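Local coordinates for protein amine Dehydrogenase (Pseudomonas putida, PDB 1JMX) that probably forms the beta-propeller subunit of a haem c-containing amine dehydrogenase, an enzyme that oxidises primary amines to aldehydes, at residues G4-K8 and V33-C37; G10-V16 and T343-R349; N18-H24 and L334-S340; N316-V320 and V329-K333. All blocks are in the same frame, centred on the assembly; numbering follows the deposited sequence.

Interaction 1: G4-K8 and V33-C37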
loop_
_atom_site.group_PDB
_atom_site.type_symbol
_atom_site.label_atom_id
_atom_site.label_comp_id
_atom_site.label_asym_id
_atom_site.label_seq_id
_atom_site.Cartn_x
_atom_site.Cartn_y
_atom_site.Cartn_z
ATOM N N GLY B 4 -28.861 5.744 31.058
ATOM C CA GLY B 4 -28.397 5.998 32.473
ATOM C C GLY B 4 -28.848 7.370 32.950
ATOM O O GLY B 4 -30.060 7.621 33.003
ATOM N N PRO B 5 -27.922 8.276 33.324
ATOM C CA PRO B 5 -28.337 9.612 33.780
ATOM C C PRO B 5 -28.830 10.459 32.601
ATOM O O PRO B 5 -28.189 10.516 31.550
ATOM C CB PRO B 5 -27.049 10.178 34.382
ATOM C CG PRO B 5 -25.990 9.566 33.521
ATOM C CD PRO B 5 -26.461 8.121 33.414
ATOM N N ALA B 6 -29.995 11.074 32.757
ATOM C CA ALA B 6 -30.543 11.910 31.698
ATOM C C ALA B 6 -29.741 13.192 31.667
ATOM O O ALA B 6 -29.237 13.629 32.700
ATOM C CB ALA B 6 -32.009 12.217 31.965
ATOM N N LEU B 7 -29.606 13.780 30.486
ATOM C CA LEU B 7 -28.862 15.024 30.335
ATOM C C LEU B 7 -29.618 16.223 30.904
ATOM O O LEU B 7 -30.843 16.317 30.789
ATOM C CB LEU B 7 -28.511 15.266 28.867
ATOM C CG LEU B 7 -27.302 14.518 28.289
ATOM C CD1 LEU B 7 -27.393 13.024 28.564
ATOM C CD2 LEU B 7 -27.200 14.798 26.805
ATOM N N LYS B 8 -28.879 17.137 31.524
ATOM C CA LYS B 8 -29.471 18.327 32.117
ATOM C C LYS B 8 -29.678 19.451 31.115
ATOM O O LYS B 8 -28.820 19.713 30.276
ATOM C CB LYS B 8 -28.609 18.813 33.279
ATOM C CG LYS B 8 -28.363 17.754 34.325
ATOM C CD LYS B 8 -27.955 18.366 35.646
ATOM C CE LYS B 8 -27.634 17.288 36.685
ATOM N NZ LYS B 8 -28.767 16.326 36.890
ATOM N N VAL B 33 -16.381 12.527 31.423
ATOM C CA VAL B 33 -17.376 11.692 30.766
ATOM C C VAL B 33 -18.652 11.654 31.613
ATOM O O VAL B 33 -18.641 11.217 32.767
ATOM C CB VAL B 33 -16.849 10.255 30.541
ATOM C CG1 VAL B 33 -17.919 9.391 29.876
ATOM C CG2 VAL B 33 -15.592 10.301 29.684
ATOM N N TYR B 34 -19.732 12.190 31.055
ATOM C CA TYR B 34 -21.018 12.224 31.740
ATOM C C TYR B 34 -21.663 10.839 31.770
ATOM O O TYR B 34 -22.099 10.366 32.825
ATOM C CB TYR B 34 -21.934 13.234 31.056
ATOM C CG TYR B 34 -23.203 13.495 31.816
ATOM C CD1 TYR B 34 -23.211 14.347 32.921
ATOM C CD2 TYR B 34 -24.402 12.886 31.438
ATOM C CE1 TYR B 34 -24.389 14.587 33.636
ATOM C CE2 TYR B 34 -25.583 13.120 32.144
ATOM C CZ TYR B 34 -25.566 13.970 33.240
ATOM O OH TYR B 34 -26.723 14.199 33.936
ATOM N N LYS B 35 -21.695 10.189 30.608
ATOM C CA LYS B 35 -22.260 8.848 30.472
ATOM C C LYS B 35 -21.780 8.184 29.180
ATOM O O LYS B 35 -21.248 8.837 28.285
ATOM C CB LYS B 35 -23.801 8.887 30.517
ATOM C CG LYS B 35 -24.456 9.560 29.313
ATOM C CD LYS B 35 -25.959 9.720 29.481
ATOM C CE LYS B 35 -26.654 8.378 29.573
ATOM N NZ LYS B 35 -28.098 8.556 29.841
ATOM N N SER B 36 -21.971 6.873 29.104
ATOM C CA SER B 36 -21.569 6.099 27.940
ATOM C C SER B 36 -22.717 5.203 27.519
ATOM O O SER B 36 -23.432 4.661 28.355
ATOM C CB SER B 36 -20.346 5.233 28.270
ATOM O OG SER B 36 -19.274 6.028 28.750
ATOM N N CYS B 37 -22.895 5.058 26.213
ATOM C CA CYS B 37 -23.950 4.221 25.667
ATOM C C CYS B 37 -23.298 3.197 24.759
ATOM O O CYS B 37 -22.431 3.536 23.960
ATOM C CB CYS B 37 -24.933 5.040 24.811
ATOM S SG CYS B 37 -25.973 6.312 25.612
#
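The ammonium nitrogen of Lys35 donates to two backbone carbonyls, Pro5 O at 2.6 Å from NZ and Leu72 O of a neighbouring loop. It meets the Pro5 carbonyl from above the plane, 54° out of it. Lys35 CB lies 3.8 Å from Pro5 CG, and the bend further along the chain (chi3 -64°) turns the charged end back to the oxygen. Lysine suits this buried place: its methylenes pack against Pro5 and, at CD, against Leu7 CD1 (3.7 Å), while its head finds carbonyls. Tyr34, the residue just before Lys35, also reaches the segment 4-8. This is possible because Tyr34 and Lys35 form a classic beta bulge opposite Val25, which interrupts the alternation of side chains on strand 32-38, the strand at the outer edge of a propeller blade. With CG trans to the backbone N (chi1 -171°), the Tyr34 ring reaches across to the backbone of Pro5 and Ala6. Its OH gives a hydrogen bond to Ala6 O (2.9 Å), tilted from the carbonyl plane. Pro5 CG touches Tyr34 CE2 at 3.8 Å, the oxygens of Pro5 and Ala6 lie at the ring's edge, and Leu7 CD1 approaches CE2 obliquely. Leu7 N is bonded in turn by Asp73, and Cys37, further along the strand, is joined to Cys75 by a disulfide.

Interaction 2: G10-V16 and T343-R349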
loop_
_atom_site.group_PDB
_atom_site.type_symbol
_atom_site.label_atom_id
_atom_site.label_comp_id
_atom_site.label_asym_id
_atom_site.label_seq_id
_atom_site.Cartn_x
_atom_site.Cartn_y
_atom_site.Cartn_z
ATOM N N GLY B 10 -29.942 23.139 29.479
ATOM C CA GLY B 10 -29.068 24.292 29.578
ATOM C C GLY B 10 -27.589 23.927 29.621
ATOM O O GLY B 10 -26.732 24.775 29.380
ATOM N N HIS B 11 -27.289 22.675 29.958
ATOM C CA HIS B 11 -25.910 22.200 30.023
ATOM C C HIS B 11 -25.358 21.857 28.660
ATOM O O HIS B 11 -26.049 21.276 27.830
ATOM C CB HIS B 11 -25.802 20.954 30.890
ATOM C CG HIS B 11 -25.832 21.237 32.353
ATOM N ND1 HIS B 11 -25.176 20.452 33.273
ATOM C CD2 HIS B 11 -26.463 22.201 33.058
ATOM C CE1 HIS B 11 -25.405 20.915 34.485
ATOM N NE2 HIS B 11 -26.186 21.975 34.382
ATOM N N GLU B 12 -24.082 22.166 28.470
ATOM C CA GLU B 12 -23.397 21.884 27.219
ATOM C C GLU B 12 -22.829 20.469 27.234
ATOM O O GLU B 12 -22.313 20.012 28.248
ATOM C CB GLU B 12 -22.291 22.900 26.997
ATOM C CG GLU B 12 -21.644 22.804 25.637
ATOM C CD GLU B 12 -20.963 24.086 25.253
ATOM O OE1 GLU B 12 -20.559 24.840 26.162
ATOM O OE2 GLU B 12 -20.863 24.354 24.045
ATOM N N TYR B 13 -22.934 19.777 26.107
ATOM C CA TYR B 13 -22.447 18.410 26.002
ATOM C C TYR B 13 -21.765 18.163 24.677
ATOM O O TYR B 13 -21.924 18.933 23.729
ATOM C CB TYR B 13 -23.596 17.417 26.160
ATOM C CG TYR B 13 -24.220 17.420 27.535
ATOM C CD1 TYR B 13 -25.443 18.060 27.769
ATOM C CD2 TYR B 13 -23.598 16.777 28.599
ATOM C CE1 TYR B 13 -26.025 18.052 29.031
ATOM C CE2 TYR B 13 -24.170 16.764 29.862
ATOM C CZ TYR B 13 -25.384 17.402 30.071
ATOM O OH TYR B 13 -25.941 17.375 31.326
ATOM N N MET B 14 -21.014 17.070 24.621
ATOM C CA MET B 14 -20.293 16.684 23.417
ATOM C C MET B 14 -20.365 15.183 23.235
ATOM O O MET B 14 -20.148 14.427 24.178
ATOM C CB MET B 14 -18.823 17.091 23.514
ATOM C CG MET B 14 -17.953 16.566 22.368
ATOM S SD MET B 14 -16.189 16.883 22.627
ATOM C CE MET B 14 -16.066 18.437 21.848
ATOM N N ILE B 15 -20.708 14.748 22.031
ATOM C CA ILE B 15 -20.753 13.324 21.767
ATOM C C ILE B 15 -19.586 12.920 20.886
ATOM O O ILE B 15 -19.157 13.672 20.009
ATOM C CB ILE B 15 -22.059 12.866 21.108
ATOM C CG1 ILE B 15 -22.278 13.580 19.774
ATOM C CG2 ILE B 15 -23.211 13.058 22.063
ATOM C CD1 ILE B 15 -23.382 12.949 18.933
ATOM N N VAL B 16 -19.042 11.747 21.181
ATOM C CA VAL B 16 -17.932 11.182 20.431
ATOM C C VAL B 16 -18.106 9.674 20.432
ATOM O O VAL B 16 -18.545 9.092 21.420
ATOM C CB VAL B 16 -16.532 11.517 21.055
ATOM C CG1 VAL B 16 -16.207 12.985 20.904
ATOM C CG2 VAL B 16 -16.474 11.110 22.521
ATOM N N THR B 343 -16.433 12.182 14.523
ATOM C CA THR B 343 -16.457 13.643 14.602
ATOM C C THR B 343 -17.168 14.143 15.869
ATOM O O THR B 343 -18.350 13.870 16.085
ATOM C CB THR B 343 -17.009 14.324 13.283
ATOM O OG1 THR B 343 -17.459 15.655 13.558
ATOM C CG2 THR B 343 -18.112 13.556 12.675
ATOM N N PRO B 344 -16.409 14.784 16.779
ATOM C CA PRO B 344 -16.906 15.336 18.041
ATOM C C PRO B 344 -17.983 16.381 17.768
ATOM O O PRO B 344 -17.742 17.358 17.072
ATOM C CB PRO B 344 -15.656 15.971 18.643
ATOM C CG PRO B 344 -14.566 15.081 18.143
ATOM C CD PRO B 344 -14.945 14.926 16.703
ATOM N N GLN B 345 -19.156 16.173 18.351
ATOM C CA GLN B 345 -20.311 17.049 18.156
ATOM C C GLN B 345 -20.750 17.753 19.454
ATOM O O GLN B 345 -21.090 17.096 20.440
ATOM C CB GLN B 345 -21.451 16.197 17.595
ATOM C CG GLN B 345 -22.054 16.661 16.294
ATOM C CD GLN B 345 -21.056 16.860 15.179
ATOM O OE1 GLN B 345 -20.919 16.022 14.291
ATOM N NE2 GLN B 345 -20.420 18.016 15.169
ATOM N N VAL B 346 -20.752 19.087 19.435
ATOM C CA VAL B 346 -21.122 19.901 20.599
ATOM C C VAL B 346 -22.554 20.473 20.502
ATOM O O VAL B 346 -22.963 20.977 19.450
ATOM C CB VAL B 346 -20.087 21.059 20.808
ATOM C CG1 VAL B 346 -20.401 21.854 22.066
ATOM C CG2 VAL B 346 -18.685 20.500 20.899
ATOM N N PHE B 347 -23.299 20.402 21.606
ATOM C CA PHE B 347 -24.681 20.896 21.651
ATOM C C PHE B 347 -25.113 21.274 23.065
ATOM O O PHE B 347 -24.511 20.832 24.039
ATOM C CB PHE B 347 -25.651 19.826 21.117
ATOM C CG PHE B 347 -25.749 18.597 21.989
ATOM C CD1 PHE B 347 -26.774 18.471 22.924
ATOM C CD2 PHE B 347 -24.800 17.580 21.898
ATOM C CE1 PHE B 347 -26.846 17.353 23.757
ATOM C CE2 PHE B 347 -24.865 16.464 22.725
ATOM C CZ PHE B 347 -25.887 16.351 23.656
ATOM N N ILE B 348 -26.155 22.100 23.159
ATOM C CA ILE B 348 -26.726 22.515 24.444
ATOM C C ILE B 348 -28.010 21.686 24.605
ATOM O O ILE B 348 -28.908 21.748 23.754
ATOM C CB ILE B 348 -27.122 24.021 24.469
ATOM C CG1 ILE B 348 -25.950 24.916 24.053
ATOM C CG2 ILE B 348 -27.622 24.406 25.855
ATOM C CD1 ILE B 348 -24.845 24.991 25.049
ATOM N N ARG B 349 -28.070 20.897 25.677
ATOM C CA ARG B 349 -29.211 20.031 25.966
ATOM C C ARG B 349 -30.525 20.785 26.184
ATOM O O ARG B 349 -30.496 21.934 26.689
ATOM C CB ARG B 349 -28.901 19.163 27.186
ATOM C CG ARG B 349 -30.018 18.236 27.598
ATOM C CD ARG B 349 -30.342 17.269 26.481
ATOM N NE ARG B 349 -31.458 16.409 26.842
ATOM C CZ ARG B 349 -32.730 16.696 26.600
ATOM N NH1 ARG B 349 -33.061 17.827 25.985
ATOM N NH2 ARG B 349 -33.676 15.851 26.986
ATOM O OXT ARG B 349 -31.576 20.212 25.832
#
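Phe347 and Tyr13 form a hydrogen-bonded antiparallel pair, and the phenyl ring lies back across its partner, with Tyr13 CB over one face, 4.0 Å from the ring centroid, in a CH-pi contact. The first torsion of Phe347 (chi1 67°) sets CG between the backbone N and carbonyl carbon, which brings the ring over strand 12-16; Ile15 CG2 then meets its edge at CE2, 3.8 Å away. On the opposite face of the sheet packing is tighter still: the flexible end of Met14 folds so that CE presses on Val346 CG2 at 3.5 Å, closer than usual carbon contact. Between these faces runs regular antiparallel pairing, with Tyr13 N 2.8 Å from Phe347 O. Toward the chain terminus the contact opens to solvent. Gly10, whose positive phi suits a residue without a side chain, donates its N to the terminal carboxylate at Arg349 O (3.1 Å), from well above the carbonyl plane. Arg349 NH1 bridges back to its own OXT at 2.8 Å, while NH2 pairs with Asp73. Glu12, its chain extended, crosses Val346 CG1 and uses OE2 to accept from Lys304 N. The C-terminal strand thus supplies the innermost strand of a blade whose other three strands come from the N-terminus, the "Velcro" closure of a beta-propeller. The chemistry implies that backbone bonds and an apolar core hold the ring shut, and that charges finish its exposed end.

Interaction 3: N18-H24 and L334-S340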
loop_
_atom_site.group_PDB
_atom_site.type_symbol
_atom_site.label_atom_id
_atom_site.label_comp_id
_atom_site.label_asym_id
_atom_site.label_seq_id
_atom_site.Cartn_x
_atom_site.Cartn_y
_atom_site.Cartn_z
ATOM N N ASN B 18 -16.452 5.894 20.078
ATOM C CA ASN B 18 -15.234 5.197 20.445
ATOM C C ASN B 18 -15.269 3.828 19.790
ATOM O O ASN B 18 -16.348 3.254 19.651
ATOM C CB ASN B 18 -15.288 5.081 21.961
ATOM C CG ASN B 18 -14.086 4.478 22.536
ATOM O OD1 ASN B 18 -13.086 5.149 22.752
ATOM N ND2 ASN B 18 -14.174 3.192 22.842
ATOM N N TYR B 19 -14.100 3.221 19.591
ATOM C CA TYR B 19 -14.052 1.949 18.880
ATOM C C TYR B 19 -14.883 0.723 19.153
ATOM O O TYR B 19 -15.610 0.302 18.221
ATOM C CB TYR B 19 -12.655 1.479 18.505
ATOM C CG TYR B 19 -12.696 0.982 17.079
ATOM C CD1 TYR B 19 -12.257 1.788 16.039
ATOM C CD2 TYR B 19 -13.288 -0.250 16.757
ATOM C CE1 TYR B 19 -12.406 1.398 14.726
ATOM C CE2 TYR B 19 -13.448 -0.647 15.445
ATOM C CZ TYR B 19 -13.002 0.184 14.434
ATOM O OH TYR B 19 -13.144 -0.192 13.126
ATOM N N PRO B 20 -14.782 0.096 20.360
ATOM C CA PRO B 20 -15.599 -1.113 20.597
ATOM C C PRO B 20 -16.942 -0.896 19.881
ATOM O O PRO B 20 -17.155 -1.427 18.786
ATOM C CB PRO B 20 -15.701 -1.154 22.123
ATOM C CG PRO B 20 -14.418 -0.564 22.552
ATOM C CD PRO B 20 -14.238 0.617 21.623
ATOM N N ASN B 21 -17.692 0.087 20.372
ATOM C CA ASN B 21 -18.953 0.531 19.791
ATOM C C ASN B 21 -19.674 1.395 20.805
ATOM O O ASN B 21 -20.837 1.177 21.096
ATOM C CB ASN B 21 -19.841 -0.629 19.336
ATOM C CG ASN B 21 -20.717 -0.248 18.163
ATOM O OD1 ASN B 21 -20.495 0.781 17.530
ATOM N ND2 ASN B 21 -21.704 -1.075 17.857
ATOM N N ASN B 22 -18.963 2.382 21.340
ATOM C CA ASN B 22 -19.531 3.272 22.346
ATOM C C ASN B 22 -19.819 4.660 21.807
ATOM O O ASN B 22 -19.201 5.123 20.849
ATOM C CB ASN B 22 -18.572 3.482 23.533
ATOM C CG ASN B 22 -17.910 2.213 24.012
ATOM O OD1 ASN B 22 -18.542 1.160 24.116
ATOM N ND2 ASN B 22 -16.617 2.316 24.336
ATOM N N LEU B 23 -20.743 5.326 22.480
ATOM C CA LEU B 23 -21.098 6.700 22.185
ATOM C C LEU B 23 -20.994 7.281 23.580
ATOM O O LEU B 23 -21.664 6.822 24.501
ATOM C CB LEU B 23 -22.527 6.825 21.651
ATOM C CG LEU B 23 -23.003 8.236 21.275
ATOM C CD1 LEU B 23 -24.174 8.141 20.315
ATOM C CD2 LEU B 23 -23.403 9.042 22.515
ATOM N N HIS B 24 -20.088 8.228 23.755
ATOM C CA HIS B 24 -19.887 8.849 25.050
ATOM C C HIS B 24 -20.398 10.263 25.070
ATOM O O HIS B 24 -20.324 10.975 24.073
ATOM C CB HIS B 24 -18.404 8.857 25.400
ATOM C CG HIS B 24 -17.781 7.501 25.391
ATOM N ND1 HIS B 24 -16.921 7.084 24.402
ATOM C CD2 HIS B 24 -17.909 6.459 26.245
ATOM C CE1 HIS B 24 -16.544 5.843 24.647
ATOM N NE2 HIS B 24 -17.130 5.440 25.758
ATOM N N LEU B 334 -11.062 8.582 27.173
ATOM C CA LEU B 334 -12.322 7.887 26.919
ATOM C C LEU B 334 -12.225 6.383 27.155
ATOM O O LEU B 334 -11.199 5.762 26.868
ATOM C CB LEU B 334 -12.755 8.096 25.474
ATOM C CG LEU B 334 -13.009 9.504 24.965
ATOM C CD1 LEU B 334 -13.281 9.437 23.476
ATOM C CD2 LEU B 334 -14.175 10.105 25.713
ATOM N N PRO B 335 -13.288 5.778 27.706
ATOM C CA PRO B 335 -13.271 4.334 27.943
ATOM C C PRO B 335 -13.230 3.618 26.580
ATOM O O PRO B 335 -13.838 4.085 25.615
ATOM C CB PRO B 335 -14.609 4.091 28.651
ATOM C CG PRO B 335 -14.829 5.357 29.393
ATOM C CD PRO B 335 -14.441 6.407 28.373
ATOM N N GLY B 336 -12.496 2.511 26.499
ATOM C CA GLY B 336 -12.411 1.769 25.253
ATOM C C GLY B 336 -11.179 2.045 24.409
ATOM O O GLY B 336 -10.083 2.197 24.936
ATOM N N GLY B 337 -11.360 2.127 23.096
ATOM C CA GLY B 337 -10.230 2.360 22.218
ATOM C C GLY B 337 -10.277 3.558 21.285
ATOM O O GLY B 337 -10.769 4.630 21.633
ATOM N N ASP B 338 -9.749 3.359 20.086
ATOM C CA ASP B 338 -9.666 4.397 19.072
ATOM C C ASP B 338 -10.960 5.060 18.610
ATOM O O ASP B 338 -11.958 4.389 18.359
ATOM C CB ASP B 338 -8.941 3.844 17.848
ATOM C CG ASP B 338 -7.484 3.513 18.124
ATOM O OD1 ASP B 338 -7.101 3.245 19.279
ATOM O OD2 ASP B 338 -6.718 3.521 17.154
ATOM N N MET B 339 -10.909 6.386 18.465
ATOM C CA MET B 339 -12.029 7.182 17.982
ATOM C C MET B 339 -12.074 7.087 16.461
ATOM O O MET B 339 -13.109 7.323 15.841
ATOM C CB MET B 339 -11.860 8.654 18.378
ATOM C CG MET B 339 -12.266 8.980 19.799
ATOM S SD MET B 339 -12.265 10.749 20.122
ATOM C CE MET B 339 -10.645 10.976 20.863
ATOM N N SER B 340 -10.932 6.761 15.863
ATOM C CA SER B 340 -10.813 6.645 14.419
ATOM C C SER B 340 -11.325 7.904 13.695
ATOM O O SER B 340 -10.955 9.017 14.075
ATOM C CB SER B 340 -11.506 5.381 13.929
ATOM O OG SER B 340 -11.128 5.118 12.599
#
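Tyr19 can be followed outward along the segment 334-340. Its CB lies 3.0 Å from Asp338 O, and CD1 still has that oxygen at 3.5 Å, so the carbonyl sits at the ring's edge, near its plane. Further out, CE1 meets Ser340 CB at 4.2 Å, also at the edge, and the phenolic OH leaves the contact to bond an acidic side chain on the chain of another protein. Tyrosine suits a place that packs at its base and is polar at its tip. On strand 22-27, His24 offers a ring face to Pro335 CD, 4.2 Å from the ring centroid and displaced toward the rim; His24 ND1 is buried here with no partner. Between them stands Asn18. Its CG is trans to the backbone N (chi1 -176°), which carries the amide in among the loop's peptides, with CG 3.1 Å from Pro335 O and 3.4 Å from Gly337 O. An alanine here would remove the amide and is likely to open a gap beside these carbonyls, leaving them without their polar neighbour. Gly336, with positive phi, lets the loop pass so close: any side chain would strike the Asn18 amide. Asp338 and Ser340 likewise bond the other protein, so the chemistry implies a loop that packs on the Asn18 amide, one His24 face and the Tyr19 edge, presenting polar groups to a partner subunit.

Interaction 4: N316-V320 and V329-K333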
loop_
_atom_site.group_PDB
_atom_site.type_symbol
_atom_site.label_atom_id
_atom_site.label_comp_id
_atom_site.label_asym_id
_atom_site.label_seq_id
_atom_site.Cartn_x
_atom_site.Cartn_y
_atom_site.Cartn_z
ATOM N N ASN B 316 -7.867 7.134 21.850
ATOM C CA ASN B 316 -8.978 7.272 22.785
ATOM C C ASN B 316 -8.970 8.485 23.707
ATOM O O ASN B 316 -9.632 8.459 24.741
ATOM C CB ASN B 316 -9.130 5.997 23.623
ATOM C CG ASN B 316 -7.945 5.746 24.511
ATOM O OD1 ASN B 316 -6.927 6.420 24.407
ATOM N ND2 ASN B 316 -8.065 4.767 25.393
ATOM N N ASP B 317 -8.237 9.540 23.358
ATOM C CA ASP B 317 -8.224 10.728 24.207
ATOM C C ASP B 317 -8.529 12.044 23.494
ATOM O O ASP B 317 -8.162 12.241 22.332
ATOM C CB ASP B 317 -6.895 10.852 24.980
ATOM C CG ASP B 317 -5.714 11.223 24.087
ATOM O OD1 ASP B 317 -5.146 10.320 23.448
ATOM O OD2 ASP B 317 -5.345 12.411 24.031
ATOM N N LEU B 318 -9.266 12.910 24.185
ATOM C CA LEU B 318 -9.583 14.240 23.681
ATOM C C LEU B 318 -8.556 15.193 24.282
ATOM O O LEU B 318 -8.283 15.143 25.480
ATOM C CB LEU B 318 -10.962 14.727 24.154
ATOM C CG LEU B 318 -12.313 14.132 23.760
ATOM C CD1 LEU B 318 -12.446 14.057 22.255
ATOM C CD2 LEU B 318 -12.464 12.784 24.395
ATOM N N ALA B 319 -7.954 16.030 23.453
ATOM C CA ALA B 319 -7.016 17.009 23.969
ATOM C C ALA B 319 -7.854 18.272 24.124
ATOM O O ALA B 319 -8.688 18.568 23.269
ATOM C CB ALA B 319 -5.871 17.241 22.986
ATOM N N VAL B 320 -7.719 18.960 25.251
ATOM C CA VAL B 320 -8.469 20.194 25.469
ATOM C C VAL B 320 -7.456 21.322 25.419
ATOM O O VAL B 320 -6.478 21.315 26.157
ATOM C CB VAL B 320 -9.207 20.224 26.827
ATOM C CG1 VAL B 320 -10.053 21.485 26.926
ATOM C CG2 VAL B 320 -10.087 18.998 26.980
ATOM N N VAL B 329 -4.645 22.251 27.854
ATOM C CA VAL B 329 -5.066 22.406 29.241
ATOM C C VAL B 329 -5.175 21.033 29.896
ATOM O O VAL B 329 -4.727 20.849 31.029
ATOM C CB VAL B 329 -6.432 23.150 29.336
ATOM C CG1 VAL B 329 -6.908 23.218 30.783
ATOM C CG2 VAL B 329 -6.307 24.558 28.755
ATOM N N LYS B 330 -5.778 20.074 29.194
ATOM C CA LYS B 330 -5.907 18.723 29.735
ATOM C C LYS B 330 -6.303 17.697 28.693
ATOM O O LYS B 330 -6.417 18.019 27.517
ATOM C CB LYS B 330 -6.882 18.680 30.921
ATOM C CG LYS B 330 -8.286 19.149 30.621
ATOM C CD LYS B 330 -9.163 19.085 31.866
ATOM C CE LYS B 330 -9.407 17.639 32.302
ATOM N NZ LYS B 330 -10.517 17.508 33.315
ATOM N N ASN B 331 -6.452 16.452 29.131
ATOM C CA ASN B 331 -6.843 15.356 28.259
ATOM C C ASN B 331 -7.973 14.591 28.899
ATOM O O ASN B 331 -7.938 14.303 30.098
ATOM C CB ASN B 331 -5.687 14.371 28.034
ATOM C CG ASN B 331 -4.592 14.949 27.189
ATOM O OD1 ASN B 331 -3.580 15.422 27.706
ATOM N ND2 ASN B 331 -4.789 14.930 25.876
ATOM N N ILE B 332 -8.977 14.272 28.091
ATOM C CA ILE B 332 -10.116 13.493 28.544
ATOM C C ILE B 332 -9.852 12.096 27.998
ATOM O O ILE B 332 -9.760 11.906 26.785
ATOM C CB ILE B 332 -11.449 14.038 27.962
ATOM C CG1 ILE B 332 -11.696 15.469 28.453
ATOM C CG2 ILE B 332 -12.620 13.124 28.350
ATOM C CD1 ILE B 332 -12.875 16.137 27.802
ATOM N N LYS B 333 -9.641 11.142 28.895
ATOM C CA LYS B 333 -9.396 9.762 28.491
ATOM C C LYS B 333 -10.746 9.056 28.374
ATOM O O LYS B 333 -11.506 8.999 29.339
ATOM C CB LYS B 333 -8.494 9.061 29.516
ATOM C CG LYS B 333 -8.249 7.565 29.277
ATOM C CD LYS B 333 -7.449 7.291 28.011
ATOM C CE LYS B 333 -6.047 7.913 28.063
ATOM N NZ LYS B 333 -5.252 7.638 26.817
#
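The carboxylate of Asp317 and the amide of Asn331 stand side by side on one face of the hairpin, their planes 68° apart, with OD2 3.2 Å from ND2; Ala319 CB lies beside the same amide nitrogen at 3.9 Å. Tyr297 and His295 hydrogen-bond the carboxylate, and Lys328 bonds Asn331 OD1. A third flat group, the Asn316 amide, takes a hydrogen bond at OD1 from Lys333 NZ (3.2 Å), tilted from its plane. Two bends in the lysine (chi2 66°, chi3 62°) fold it back to that oxygen, while Asn316 ND2 donates to Gly336 O. A leucine in place of Asn316 would probably leave both the ammonium group and the Gly336 carbonyl without these mates. Strands 317-322 and 327-333 make a beta hairpin, the outer pair of a propeller blade. Near its turn Val329 and Lys330 form a classic bulge opposite Val320, whose O receives Val329 N at 2.7 Å and, weakly, Lys330 N at 3.4 Å. The other face is mostly aliphatic, with Lys330 CG lying alongside Val320: Leu318 CB meets Ile332 CB at 3.9 Å, and Val320 CG2 approaches Ile332 CD1 at 4.1 Å.

Overall arrangement
Interactions 1, 2 and 3 meet in the sheet that closes the propeller, and interaction 4 belongs to the blade just before it in sequence. Interaction 2 lies about 11 Å from interaction 1, centre to centre, and joins it where Lys8 N probably bonds Tyr13 OH (3.0 Å). Interactions 2 and 3 connect along paired strands, with Val16 O 2.9 Å from His24 N. Interactions 3 and 4, centres about 13 Å apart, follow on in the chain, Lys333 to Leu334, and Leu334 N probably bonds Asn316 O (2.8 Å), while Val16 CG1 touches Leu318 CD1 (4.1 Å) between the two blades. None of the four includes residues 116-120, which line the haem c pocket.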